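Local coordinates for protein glutamate--tRNA ligase (Methanothermobacter thermautotrophicus, PDB 3AII) that probably activates glutamate with ATP and then transfers it to tRNA, as an archaeal non-discriminating class I glutamyl-tRNA synthetase, at residues R88-V93 with H121-K126; G92-V97 with G311-E316; A298-Q303 with P315-Y320; L99-N104 with I111-A116. All coordinates share one frame; numbering follows the deposited sequence.

Interaction 1: R88-V93 with H121-K126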
loop_
_atom_site.group_PDB
_atom_site.type_symbol
_atom_site.label_atom_id
_atom_site.label_comp_id
_atom_site.label_asym_id
_atom_site.label_seq_id
_atom_site.Cartn_x
_atom_site.Cartn_y
_atom_site.Cartn_z
ATOM N N ARG A 88 -5.142 0.163 22.357
ATOM C CA ARG A 88 -5.949 -0.353 23.456
ATOM C C ARG A 88 -5.488 -1.757 23.823
ATOM O O ARG A 88 -4.962 -2.484 22.978
ATOM C CB ARG A 88 -7.426 -0.396 23.064
ATOM C CG ARG A 88 -7.879 -1.765 22.573
ATOM C CD ARG A 88 -9.372 -1.814 22.288
ATOM N NE ARG A 88 -10.165 -1.380 23.433
ATOM C CZ ARG A 88 -11.480 -1.545 23.536
ATOM N NH1 ARG A 88 -12.153 -2.147 22.563
ATOM N NH2 ARG A 88 -12.123 -1.114 24.615
ATOM N N GLU A 89 -5.692 -2.149 25.078
ATOM C CA GLU A 89 -5.303 -3.489 25.517
ATOM C C GLU A 89 -6.163 -4.576 24.876
ATOM O O GLU A 89 -7.354 -4.391 24.628
ATOM C CB GLU A 89 -5.346 -3.608 27.049
ATOM C CG GLU A 89 -4.441 -2.608 27.752
ATOM C CD GLU A 89 -4.449 -2.730 29.288
ATOM O OE1 GLU A 89 -5.375 -3.333 29.867
ATOM O OE2 GLU A 89 -3.515 -2.173 29.925
ATOM N N LEU A 90 -5.532 -5.713 24.607
ATOM C CA LEU A 90 -6.220 -6.889 24.093
ATOM C C LEU A 90 -6.988 -7.566 25.223
ATOM O O LEU A 90 -6.578 -7.517 26.381
ATOM C CB LEU A 90 -5.214 -7.871 23.485
ATOM C CG LEU A 90 -4.932 -7.766 21.978
ATOM C CD1 LEU A 90 -5.401 -6.449 21.399
ATOM C CD2 LEU A 90 -3.465 -8.022 21.642
ATOM N N ALA A 91 -8.104 -8.201 24.882
ATOM C CA ALA A 91 -8.914 -8.912 25.871
ATOM C C ALA A 91 -8.510 -10.374 25.958
ATOM O O ALA A 91 -7.949 -10.932 25.019
ATOM C CB ALA A 91 -10.375 -8.808 25.538
ATOM N N GLY A 92 -8.823 -10.999 27.084
ATOM C CA GLY A 92 -8.641 -12.428 27.239
ATOM C C GLY A 92 -7.236 -12.946 27.020
ATOM O O GLY A 92 -7.064 -14.128 26.721
ATOM N N VAL A 93 -6.235 -12.081 27.168
ATOM C CA VAL A 93 -4.843 -12.520 27.103
ATOM C C VAL A 93 -4.553 -13.545 28.197
ATOM O O VAL A 93 -4.615 -13.235 29.383
ATOM C CB VAL A 93 -3.858 -11.342 27.263
ATOM C CG1 VAL A 93 -2.434 -11.856 27.477
ATOM C CG2 VAL A 93 -3.922 -10.434 26.054
ATOM N N HIS A 121 1.662 -6.233 13.877
ATOM C CA HIS A 121 3.057 -6.170 14.286
ATOM C C HIS A 121 3.215 -5.387 15.597
ATOM O O HIS A 121 3.891 -5.840 16.513
ATOM C CB HIS A 121 3.903 -5.571 13.174
ATOM C CG HIS A 121 5.315 -5.292 13.576
ATOM N ND1 HIS A 121 6.173 -6.274 14.020
ATOM C CD2 HIS A 121 6.021 -4.135 13.596
ATOM C CE1 HIS A 121 7.349 -5.736 14.297
ATOM N NE2 HIS A 121 7.281 -4.438 14.049
ATOM N N GLU A 122 2.559 -4.232 15.692
ATOM C CA GLU A 122 2.588 -3.446 16.929
ATOM C C GLU A 122 2.041 -4.187 18.155
ATOM O O GLU A 122 2.577 -4.047 19.250
ATOM C CB GLU A 122 1.856 -2.107 16.754
ATOM C CG GLU A 122 2.510 -1.136 15.774
ATOM C CD GLU A 122 3.806 -0.528 16.303
ATOM O OE1 GLU A 122 4.004 -0.471 17.535
ATOM O OE2 GLU A 122 4.634 -0.102 15.473
ATOM N N TYR A 123 0.974 -4.969 17.990
ATOM C CA TYR A 123 0.468 -5.747 19.118
ATOM C C TYR A 123 1.398 -6.890 19.494
ATOM O O TYR A 123 1.536 -7.220 20.665
ATOM C CB TYR A 123 -0.951 -6.258 18.871
ATOM C CG TYR A 123 -1.998 -5.244 19.246
ATOM C CD1 TYR A 123 -2.714 -4.563 18.275
ATOM C CD2 TYR A 123 -2.248 -4.945 20.582
ATOM C CE1 TYR A 123 -3.667 -3.617 18.622
ATOM C CE2 TYR A 123 -3.194 -4.003 20.936
ATOM C CZ TYR A 123 -3.901 -3.348 19.955
ATOM O OH TYR A 123 -4.844 -2.414 20.313
ATOM N N ALA A 124 2.039 -7.501 18.501
ATOM C CA ALA A 124 2.996 -8.563 18.791
ATOM C C ALA A 124 4.177 -7.999 19.587
ATOM O O ALA A 124 4.668 -8.647 20.514
ATOM C CB ALA A 124 3.468 -9.246 17.490
ATOM N N ARG A 125 4.610 -6.789 19.238
ATOM C CA ARG A 125 5.682 -6.129 19.985
ATOM C C ARG A 125 5.222 -5.811 21.403
ATOM O O ARG A 125 5.876 -6.178 22.379
ATOM C CB ARG A 125 6.118 -4.838 19.297
ATOM C CG ARG A 125 7.026 -5.044 18.100
ATOM C CD ARG A 125 7.998 -3.875 17.956
ATOM N NE ARG A 125 7.306 -2.590 17.981
ATOM C CZ ARG A 125 7.617 -1.556 17.207
ATOM N NH1 ARG A 125 6.926 -0.429 17.299
ATOM N NH2 ARG A 125 8.616 -1.649 16.339
ATOM N N LYS A 126 4.085 -5.134 21.492
ATOM C CA LYS A 126 3.497 -4.757 22.776
ATOM C C LYS A 126 3.383 -5.938 23.746
ATOM O O LYS A 126 3.719 -5.813 24.926
ATOM C CB LYS A 126 2.118 -4.139 22.544
ATOM C CG LYS A 126 1.423 -3.609 23.792
ATOM C CD LYS A 126 -0.005 -3.186 23.460
ATOM C CE LYS A 126 -0.467 -2.009 24.308
ATOM N NZ LYS A 126 -0.405 -2.299 25.763
#
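The hydroxyl of Tyr123 donates a short hydrogen bond, OH to Arg88 O at 2.7 Å, and this single polar link ties the chain ahead of strand 98-101 to helix 111-126. The bond lies in the carbonyl plane on a lone pair, with a C=O...donor angle of 133°, and the acceptor sits at the edge of the phenol ring. A chi1 of -85° carries the Tyr123 ring out from the helix to Arg88 and Leu90. One ring face is taken by Leu90, whose CD1 stands 3.7 Å from the ring centroid of Tyr123 in a CH-pi contact. That methyl is shifted toward the rim, 3.3 Å from Leu90 CD1 to Tyr123 CE2, while the other branch, CD2, reaches Tyr123 CD2 at 3.5 Å. Edge and face are thus held by different chemistry, a bond that fixes the hydroxyl and a methyl pair that probably limits the tilt of the ring. Leu99 and Leu291, from strands 98-101 and 289-291, also touch Tyr123, a buried residue. The arrangement is the segment leading into strand 98-101 packed against the C-terminal end of helix 111-126, in the HUP-type nucleotide-binding fold of the class I catalytic domain.

Interaction 2: G92-V97 with G311-E316; sequences GVKGEV and GWEPPE
The two loops approach most closely where Gly92 faces Glu316, their CA atoms 7.2 Å apart, with no hydrogen bond passing between the segments. Gly92 has positive phi (57°), a conformation that favours glycine, and its CA lies 4.1 Å from Glu316 OE2. The carboxylate is brought round to this side by a bend at chi2 (-68°) of Glu316, which folds the chain back instead of letting it run straight out. The second meeting is between charges. Lys94 and Glu313 extend from opposite directions, and NZ of Lys94 stops 4.0 Å from OE2 of Glu313, a long salt bridge. With both chains extended beyond CG, the charged ends approach without closing to a short bond. The lysine is poorly ordered, and the attraction is probably modest at this exposed surface. Firmer anchors lie behind each loop: Val97 bonds through its backbone to Arg130, Glu316 does so to Thr288 and Val290, and Trp312 stacks on His283. At the start of 311-316, Gly311 closes helix 299-310 with a Schellman motif, and the chain then runs through Pro314 and Pro315 into strand 316-318. What results is a sparse surface contact between two strand-entry loops of the class I catalytic domain, one leading to strand 98-101 and the other to strand 316-318.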
loop_
_atom_site.group_PDB
_atom_site.type_symbol
_atom_site.label_atom_id
_atom_site.label_comp_id
_atom_site.label_asym_id
_atom_site.label_seq_id
_atom_site.Cartn_x
_atom_site.Cartn_y
_atom_site.Cartn_z
ATOM N N GLY A 92 -8.823 -10.999 27.084
ATOM C CA GLY A 92 -8.641 -12.428 27.239
ATOM C C GLY A 92 -7.236 -12.946 27.020
ATOM O O GLY A 92 -7.064 -14.128 26.721
ATOM N N VAL A 93 -6.235 -12.081 27.168
ATOM C CA VAL A 93 -4.843 -12.520 27.103
ATOM C C VAL A 93 -4.553 -13.545 28.197
ATOM O O VAL A 93 -4.615 -13.235 29.383
ATOM C CB VAL A 93 -3.858 -11.342 27.263
ATOM C CG1 VAL A 93 -2.434 -11.856 27.477
ATOM C CG2 VAL A 93 -3.922 -10.434 26.054
ATOM N N LYS A 94 -4.246 -14.771 27.790
ATOM C CA LYS A 94 -3.754 -15.800 28.699
ATOM C C LYS A 94 -2.614 -16.544 28.025
ATOM O O LYS A 94 -2.801 -17.184 26.988
ATOM C CB LYS A 94 -4.858 -16.769 29.129
ATOM C CG LYS A 94 -5.677 -17.361 27.999
ATOM C CD LYS A 94 -6.625 -18.403 28.561
ATOM C CE LYS A 94 -7.876 -18.543 27.715
ATOM N NZ LYS A 94 -8.976 -19.165 28.503
ATOM N N GLY A 95 -1.427 -16.445 28.615
ATOM C CA GLY A 95 -0.240 -17.000 28.000
ATOM C C GLY A 95 0.188 -16.170 26.803
ATOM O O GLY A 95 -0.165 -14.996 26.684
ATOM N N GLU A 96 0.940 -16.791 25.908
ATOM C CA GLU A 96 1.499 -16.095 24.760
ATOM C C GLU A 96 0.431 -15.566 23.798
ATOM O O GLU A 96 -0.590 -16.217 23.568
ATOM C CB GLU A 96 2.501 -17.004 24.038
ATOM C CG GLU A 96 2.268 -18.497 24.253
ATOM C CD GLU A 96 3.449 -19.206 24.920
ATOM O OE1 GLU A 96 3.476 -20.459 24.906
ATOM O OE2 GLU A 96 4.349 -18.517 25.454
ATOM N N VAL A 97 0.671 -14.372 23.260
ATOM C CA VAL A 97 -0.193 -13.771 22.249
ATOM C C VAL A 97 0.336 -14.152 20.863
ATOM O O VAL A 97 1.536 -14.047 20.616
ATOM C CB VAL A 97 -0.220 -12.231 22.397
ATOM C CG1 VAL A 97 -0.839 -11.564 21.179
ATOM C CG2 VAL A 97 -0.954 -11.832 23.684
ATOM N N GLY A 311 -15.022 -28.662 18.283
ATOM C CA GLY A 311 -14.703 -28.629 19.703
ATOM C C GLY A 311 -13.499 -27.756 20.014
ATOM O O GLY A 311 -12.683 -28.080 20.876
ATOM N N TRP A 312 -13.393 -26.641 19.301
ATOM C CA TRP A 312 -12.263 -25.727 19.438
ATOM C C TRP A 312 -12.705 -24.400 20.032
ATOM O O TRP A 312 -13.783 -23.893 19.718
ATOM C CB TRP A 312 -11.667 -25.431 18.063
ATOM C CG TRP A 312 -11.031 -26.589 17.350
ATOM C CD1 TRP A 312 -10.673 -27.807 17.866
ATOM C CD2 TRP A 312 -10.640 -26.606 15.978
ATOM N NE1 TRP A 312 -10.088 -28.579 16.886
ATOM C CE2 TRP A 312 -10.063 -27.864 15.718
ATOM C CE3 TRP A 312 -10.718 -25.671 14.942
ATOM C CZ2 TRP A 312 -9.569 -28.209 14.466
ATOM C CZ3 TRP A 312 -10.239 -26.017 13.700
ATOM C CH2 TRP A 312 -9.671 -27.279 13.472
ATOM N N GLU A 313 -11.864 -23.817 20.873
ATOM C CA GLU A 313 -12.139 -22.479 21.374
ATOM C C GLU A 313 -11.652 -21.451 20.366
ATOM O O GLU A 313 -10.489 -21.474 19.966
ATOM C CB GLU A 313 -11.444 -22.260 22.715
ATOM C CG GLU A 313 -11.767 -20.930 23.365
ATOM C CD GLU A 313 -11.139 -20.791 24.733
ATOM O OE1 GLU A 313 -10.345 -21.679 25.112
ATOM O OE2 GLU A 313 -11.438 -19.797 25.428
ATOM N N PRO A 314 -12.534 -20.527 19.969
ATOM C CA PRO A 314 -12.160 -19.528 18.967
ATOM C C PRO A 314 -11.190 -18.508 19.547
ATOM O O PRO A 314 -11.133 -18.320 20.764
ATOM C CB PRO A 314 -13.488 -18.843 18.619
ATOM C CG PRO A 314 -14.534 -19.463 19.520
ATOM C CD PRO A 314 -13.839 -20.239 20.583
ATOM N N PRO A 315 -10.426 -17.841 18.679
ATOM C CA PRO A 315 -9.577 -16.733 19.138
ATOM C C PRO A 315 -10.411 -15.500 19.475
ATOM O O PRO A 315 -11.570 -15.404 19.065
ATOM C CB PRO A 315 -8.699 -16.449 17.917
ATOM C CG PRO A 315 -9.539 -16.874 16.745
ATOM C CD PRO A 315 -10.363 -18.039 17.218
ATOM N N GLU A 316 -9.840 -14.559 20.220
ATOM C CA GLU A 316 -10.484 -13.263 20.363
ATOM C C GLU A 316 -10.603 -12.624 18.985
ATOM O O GLU A 316 -9.692 -12.733 18.165
ATOM C CB GLU A 316 -9.696 -12.356 21.313
ATOM C CG GLU A 316 -9.624 -12.889 22.736
ATOM C CD GLU A 316 -10.974 -12.876 23.437
ATOM O OE1 GLU A 316 -11.805 -11.996 23.118
ATOM O OE2 GLU A 316 -11.198 -13.739 24.312
#

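Interaction 3: A298-Q303 with P315-Y320; sequences ANREKQ and PEFIHY
Arg300 carries CG opposite its own backbone N (chi1 166°) and stays extended as far as NE, while Phe317 sets its ring beside the backbone N (chi1 -77°); together these torsions lay the aliphatic part of the arginine across the phenylalanine. CG of Arg300 stands 3.9 Å from the centroid of the Phe317 ring, nearly along the ring normal, in a CH-pi contact over one face. Further along the chain, CD of Arg300 comes to 3.5 Å from CG of Phe317, and NH1 of Arg300 ends 3.4 Å from CB of Phe317, past the ring itself. The guanidinium is tilted 31° from the ring plane, and it is the methylene chain, more than the charged group, that lies over the aromatic face. The charge has its own partner, since NE of Arg300 forms a salt bridge with Glu304 one turn along the helix. Strand 289-291, helix 299-310 and strand 316-318, which pairs in parallel with the first, form a beta-alpha-beta crossover of the catalytic domain. At the ring edge, NE2 of Gln303 approaches CZ of Phe317 at 4.0 Å, with the amide steeply turned against the ring plane. OE1 of Gln303 is bonded to Asn275 of helix 274-284. CB of Arg300 also lies obliquely to the His319 ring, 4.4 Å from CE1 of His319, a looser touch.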
loop_
_atom_site.group_PDB
_atom_site.type_symbol
_atom_site.label_atom_id
_atom_site.label_comp_id
_atom_site.label_asym_id
_atom_site.label_seq_id
_atom_site.Cartn_x
_atom_site.Cartn_y
_atom_site.Cartn_z
ATOM N N ALA A 298 -20.043 -10.958 9.707
ATOM C CA ALA A 298 -20.387 -12.055 8.811
ATOM C C ALA A 298 -19.404 -13.209 8.966
ATOM O O ALA A 298 -19.784 -14.315 9.343
ATOM C CB ALA A 298 -20.409 -11.569 7.364
ATOM N N ASN A 299 -18.135 -12.938 8.688
ATOM C CA ASN A 299 -17.111 -13.975 8.721
ATOM C C ASN A 299 -16.927 -14.621 10.098
ATOM O O ASN A 299 -16.899 -15.845 10.209
ATOM C CB ASN A 299 -15.779 -13.441 8.174
ATOM C CG ASN A 299 -15.864 -13.041 6.707
ATOM O OD1 ASN A 299 -16.724 -13.521 5.961
ATOM N ND2 ASN A 299 -14.961 -12.159 6.285
ATOM N N ARG A 300 -16.803 -13.813 11.148
ATOM C CA ARG A 300 -16.677 -14.367 12.494
ATOM C C ARG A 300 -17.859 -15.283 12.835
ATOM O O ARG A 300 -17.679 -16.388 13.346
ATOM C CB ARG A 300 -16.563 -13.258 13.544
ATOM C CG ARG A 300 -16.766 -13.751 14.974
ATOM C CD ARG A 300 -16.610 -12.630 16.000
ATOM N NE ARG A 300 -17.116 -13.024 17.316
ATOM C CZ ARG A 300 -16.866 -12.370 18.447
ATOM N NH1 ARG A 300 -16.105 -11.281 18.440
ATOM N NH2 ARG A 300 -17.372 -12.809 19.593
ATOM N N GLU A 301 -19.071 -14.810 12.566
ATOM C CA GLU A 301 -20.264 -15.599 12.839
ATOM C C GLU A 301 -20.246 -16.938 12.095
ATOM O O GLU A 301 -20.665 -17.956 12.626
ATOM C CB GLU A 301 -21.520 -14.816 12.453
ATOM C CG GLU A 301 -21.848 -13.648 13.358
ATOM C CD GLU A 301 -23.062 -12.877 12.875
ATOM O OE1 GLU A 301 -24.198 -13.347 13.102
ATOM O OE2 GLU A 301 -22.880 -11.803 12.261
ATOM N N LYS A 302 -19.770 -16.926 10.854
ATOM C CA LYS A 302 -19.696 -18.160 10.075
ATOM C C LYS A 302 -18.678 -19.130 10.672
ATOM O O LYS A 302 -18.954 -20.317 10.845
ATOM C CB LYS A 302 -19.338 -17.846 8.620
ATOM C CG LYS A 302 -20.397 -17.030 7.895
ATOM C CD LYS A 302 -19.931 -16.663 6.494
ATOM C CE LYS A 302 -21.029 -15.962 5.716
ATOM N NZ LYS A 302 -20.538 -15.482 4.391
ATOM N N GLN A 303 -17.490 -18.615 10.979
ATOM C CA GLN A 303 -16.424 -19.458 11.508
ATOM C C GLN A 303 -16.742 -20.050 12.875
ATOM O O GLN A 303 -16.339 -21.171 13.190
ATOM C CB GLN A 303 -15.126 -18.660 11.577
ATOM C CG GLN A 303 -14.674 -18.145 10.218
ATOM C CD GLN A 303 -13.414 -17.308 10.304
ATOM O OE1 GLN A 303 -13.127 -16.508 9.414
ATOM N NE2 GLN A 303 -12.658 -17.485 11.381
ATOM N N PRO A 315 -10.426 -17.841 18.679
ATOM C CA PRO A 315 -9.577 -16.733 19.138
ATOM C C PRO A 315 -10.411 -15.500 19.475
ATOM O O PRO A 315 -11.570 -15.404 19.065
ATOM C CB PRO A 315 -8.699 -16.449 17.917
ATOM C CG PRO A 315 -9.539 -16.874 16.745
ATOM C CD PRO A 315 -10.363 -18.039 17.218
ATOM N N GLU A 316 -9.840 -14.559 20.220
ATOM C CA GLU A 316 -10.484 -13.263 20.363
ATOM C C GLU A 316 -10.603 -12.624 18.985
ATOM O O GLU A 316 -9.692 -12.733 18.165
ATOM C CB GLU A 316 -9.696 -12.356 21.313
ATOM C CG GLU A 316 -9.624 -12.889 22.736
ATOM C CD GLU A 316 -10.974 -12.876 23.437
ATOM O OE1 GLU A 316 -11.805 -11.996 23.118
ATOM O OE2 GLU A 316 -11.198 -13.739 24.312
ATOM N N PHE A 317 -11.740 -11.987 18.721
ATOM C CA PHE A 317 -11.964 -11.308 17.446
ATOM C C PHE A 317 -12.053 -9.806 17.665
ATOM O O PHE A 317 -12.882 -9.333 18.439
ATOM C CB PHE A 317 -13.246 -11.808 16.771
ATOM C CG PHE A 317 -13.108 -13.155 16.111
ATOM C CD1 PHE A 317 -12.614 -13.263 14.819
ATOM C CD2 PHE A 317 -13.491 -14.314 16.778
ATOM C CE1 PHE A 317 -12.491 -14.502 14.208
ATOM C CE2 PHE A 317 -13.376 -15.550 16.174
ATOM C CZ PHE A 317 -12.875 -15.648 14.885
ATOM N N ILE A 318 -11.194 -9.060 16.977
ATOM C CA ILE A 318 -11.164 -7.609 17.109
ATOM C C ILE A 318 -11.254 -6.960 15.734
ATOM O O ILE A 318 -10.349 -7.097 14.911
ATOM C CB ILE A 318 -9.895 -7.150 17.837
ATOM C CG1 ILE A 318 -9.814 -7.831 19.205
ATOM C CG2 ILE A 318 -9.881 -5.633 17.982
ATOM C CD1 ILE A 318 -8.448 -7.804 19.830
ATOM N N HIS A 319 -12.362 -6.269 15.487
ATOM C CA HIS A 319 -12.633 -5.686 14.179
ATOM C C HIS A 319 -12.585 -4.163 14.263
ATOM O O HIS A 319 -13.184 -3.565 15.157
ATOM C CB HIS A 319 -14.008 -6.128 13.675
ATOM C CG HIS A 319 -14.048 -7.534 13.165
ATOM N ND1 HIS A 319 -13.814 -8.628 13.971
ATOM C CD2 HIS A 319 -14.314 -8.027 11.931
ATOM C CE1 HIS A 319 -13.923 -9.733 13.255
ATOM N NE2 HIS A 319 -14.228 -9.395 12.014
ATOM N N TYR A 320 -11.870 -3.542 13.334
ATOM C CA TYR A 320 -11.767 -2.087 13.334
ATOM C C TYR A 320 -12.367 -1.472 12.074
ATOM O O TYR A 320 -12.525 -2.142 11.049
ATOM C CB TYR A 320 -10.315 -1.642 13.527
ATOM C CG TYR A 320 -9.337 -2.242 12.544
ATOM C CD1 TYR A 320 -8.459 -3.248 12.937
ATOM C CD2 TYR A 320 -9.282 -1.802 11.229
ATOM C CE1 TYR A 320 -7.550 -3.792 12.046
ATOM C CE2 TYR A 320 -8.383 -2.345 10.327
ATOM C CZ TYR A 320 -7.520 -3.340 10.744
ATOM O OH TYR A 320 -6.624 -3.879 9.854
#

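Interaction 4: L99-N104 with I111-A116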
loop_
_atom_site.group_PDB
_atom_site.type_symbol
_atom_site.label_atom_id
_atom_site.label_comp_id
_atom_site.label_asym_id
_atom_site.label_seq_id
_atom_site.Cartn_x
_atom_site.Cartn_y
_atom_site.Cartn_z
ATOM N N LEU A 99 -0.612 -13.491 16.727
ATOM C CA LEU A 99 -1.405 -12.751 15.757
ATOM C C LEU A 99 -0.974 -13.167 14.363
ATOM O O LEU A 99 0.057 -13.820 14.200
ATOM C CB LEU A 99 -1.186 -11.256 15.959
ATOM C CG LEU A 99 -1.522 -10.773 17.376
ATOM C CD1 LEU A 99 -0.331 -10.036 17.981
ATOM C CD2 LEU A 99 -2.756 -9.893 17.353
ATOM N N ARG A 100 -1.760 -12.821 13.354
ATOM C CA ARG A 100 -1.337 -13.119 11.991
ATOM C C ARG A 100 -1.651 -11.964 11.056
ATOM O O ARG A 100 -2.514 -11.111 11.346
ATOM C CB ARG A 100 -1.968 -14.430 11.484
ATOM C CG ARG A 100 -3.375 -14.285 10.861
ATOM C CD ARG A 100 -4.441 -13.835 11.829
ATOM N NE ARG A 100 -5.722 -14.496 11.530
ATOM C CZ ARG A 100 -6.702 -13.954 10.811
ATOM N NH1 ARG A 100 -6.587 -12.728 10.301
ATOM N NH2 ARG A 100 -7.814 -14.651 10.597
ATOM N N PHE A 101 -0.909 -11.906 9.952
ATOM C CA PHE A 101 -1.194 -10.975 8.864
ATOM C C PHE A 101 -1.399 -11.897 7.678
ATOM O O PHE A 101 -0.522 -12.707 7.380
ATOM C CB PHE A 101 -0.013 -10.032 8.597
ATOM C CG PHE A 101 -0.155 -9.236 7.328
ATOM C CD1 PHE A 101 -1.267 -8.429 7.122
ATOM C CD2 PHE A 101 0.806 -9.306 6.338
ATOM C CE1 PHE A 101 -1.412 -7.702 5.940
ATOM C CE2 PHE A 101 0.678 -8.597 5.154
ATOM C CZ PHE A 101 -0.437 -7.797 4.948
ATOM N N ALA A 102 -2.555 -11.808 7.029
ATOM C CA ALA A 102 -2.955 -12.860 6.077
ATOM C C ALA A 102 -3.428 -12.309 4.737
ATOM O O ALA A 102 -4.631 -12.331 4.438
ATOM C CB ALA A 102 -4.043 -13.745 6.698
ATOM N N PRO A 103 -2.487 -11.836 3.907
ATOM C CA PRO A 103 -2.851 -11.254 2.613
ATOM C C PRO A 103 -3.060 -12.318 1.550
ATOM O O PRO A 103 -2.527 -13.423 1.679
ATOM C CB PRO A 103 -1.619 -10.415 2.255
ATOM C CG PRO A 103 -0.469 -11.173 2.883
ATOM C CD PRO A 103 -1.033 -11.801 4.151
ATOM N N ASN A 104 -3.820 -11.986 0.511
ATOM C CA ASN A 104 -3.879 -12.828 -0.685
ATOM C C ASN A 104 -2.781 -12.419 -1.649
ATOM O O ASN A 104 -2.397 -11.250 -1.699
ATOM C CB ASN A 104 -5.226 -12.679 -1.390
ATOM C CG ASN A 104 -6.391 -12.860 -0.455
ATOM O OD1 ASN A 104 -6.605 -13.947 0.082
ATOM N ND2 ASN A 104 -7.157 -11.794 -0.251
ATOM N N ILE A 111 -1.894 0.415 0.706
ATOM C CA ILE A 111 -2.050 1.082 1.997
ATOM C C ILE A 111 -2.997 0.381 2.967
ATOM O O ILE A 111 -2.745 0.335 4.175
ATOM C CB ILE A 111 -2.465 2.572 1.818
ATOM C CG1 ILE A 111 -1.236 3.420 1.527
ATOM C CG2 ILE A 111 -3.139 3.096 3.074
ATOM C CD1 ILE A 111 -0.325 3.577 2.724
ATOM N N GLY A 112 -4.080 -0.187 2.442
ATOM C CA GLY A 112 -4.989 -0.975 3.254
ATOM C C GLY A 112 -4.287 -2.142 3.928
ATOM O O GLY A 112 -4.470 -2.392 5.117
ATOM N N HIS A 113 -3.456 -2.855 3.176
ATOM C CA HIS A 113 -2.685 -3.942 3.768
ATOM C C HIS A 113 -1.804 -3.413 4.870
ATOM O O HIS A 113 -1.667 -4.023 5.912
ATOM C CB HIS A 113 -1.763 -4.597 2.746
ATOM C CG HIS A 113 -2.469 -5.392 1.704
ATOM N ND1 HIS A 113 -2.518 -5.010 0.382
ATOM C CD2 HIS A 113 -3.129 -6.576 1.781
ATOM C CE1 HIS A 113 -3.192 -5.913 -0.311
ATOM N NE2 HIS A 113 -3.569 -6.875 0.513
ATOM N N ALA A 114 -1.164 -2.276 4.620
ATOM C CA ALA A 114 -0.205 -1.755 5.576
ATOM C C ALA A 114 -0.806 -1.600 6.968
ATOM O O ALA A 114 -0.143 -1.882 7.965
ATOM C CB ALA A 114 0.389 -0.424 5.079
ATOM N N ARG A 115 -2.058 -1.153 7.043
ATOM C CA ARG A 115 -2.734 -1.015 8.326
ATOM C C ARG A 115 -2.814 -2.328 9.127
ATOM O O ARG A 115 -2.435 -2.362 10.297
ATOM C CB ARG A 115 -4.131 -0.429 8.127
ATOM C CG ARG A 115 -4.789 -0.037 9.419
ATOM C CD ARG A 115 -6.103 0.684 9.192
ATOM N NE ARG A 115 -6.756 0.963 10.465
ATOM C CZ ARG A 115 -8.047 1.242 10.598
ATOM N NH1 ARG A 115 -8.826 1.279 9.529
ATOM N NH2 ARG A 115 -8.555 1.480 11.800
ATOM N N ALA A 116 -3.310 -3.399 8.507
ATOM C CA ALA A 116 -3.377 -4.699 9.188
ATOM C C ALA A 116 -1.991 -5.177 9.598
ATOM O O ALA A 116 -1.794 -5.718 10.687
ATOM C CB ALA A 116 -4.048 -5.742 8.298
HETATM O O HOH W 1 -5.032 -9.306 0.610
#
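The probable HIGH region of this synthetase, which in class I enzymes takes part in ATP binding and amino acid activation, contributes to both sides of a contact between strand 98-101 with its exit loop and the start of helix 111-126. Its second histidine, His113, reaches the loop through a water: NE2 of His113 is 2.8 Å from a water that also accepts a hydrogen bond from Asn104 N at 2.9 Å. The water lies at the edge of the imidazole, in its plane. The other ring nitrogen, ND1, bonds to the backbone N of His110; with both nitrogens engaged, the ring's rotation is probably well defined. The ring atom CD2 of His113 lies 4.2 Å from CB of Pro103, approached obliquely. Phe101, on the strand, points its ring at the helix. With chi1 at 169° the ring swings away from its own amide nitrogen, and CE1 of Phe101 lies 3.7 Å from the carbonyl O of His113. Ala116 CB comes to the ring edge, 4.0 Å from CD1 of Phe101. Such packing of first strand against first helix, with the signature loop between them, is characteristic of the beta-alpha-beta unit of the class I Rossmann-type catalytic domain.

Interactions 1 and 4 use opposite ends of helix 111-126, with interaction 4 nested inside the chain loop that interaction 1 closes; Leu99 packs on Tyr123 and Ala124 between them. Interaction 1 is buried and pairs a direct hydrogen bond with apolar packing, whereas interaction 4, partly buried and nearest the centre of the chain, adds a water bridge at the signature motif. Interaction 2 is a sparse surface contact with one long salt bridge. It shares Gly92 and Val93 with interaction 1, and Pro315 and Glu316 with interaction 3, which is partly buried and lays an arginine chain over an aromatic face. Tyr320 then carries segment 315-320 onto Arg115 and Ala116 of interaction 4.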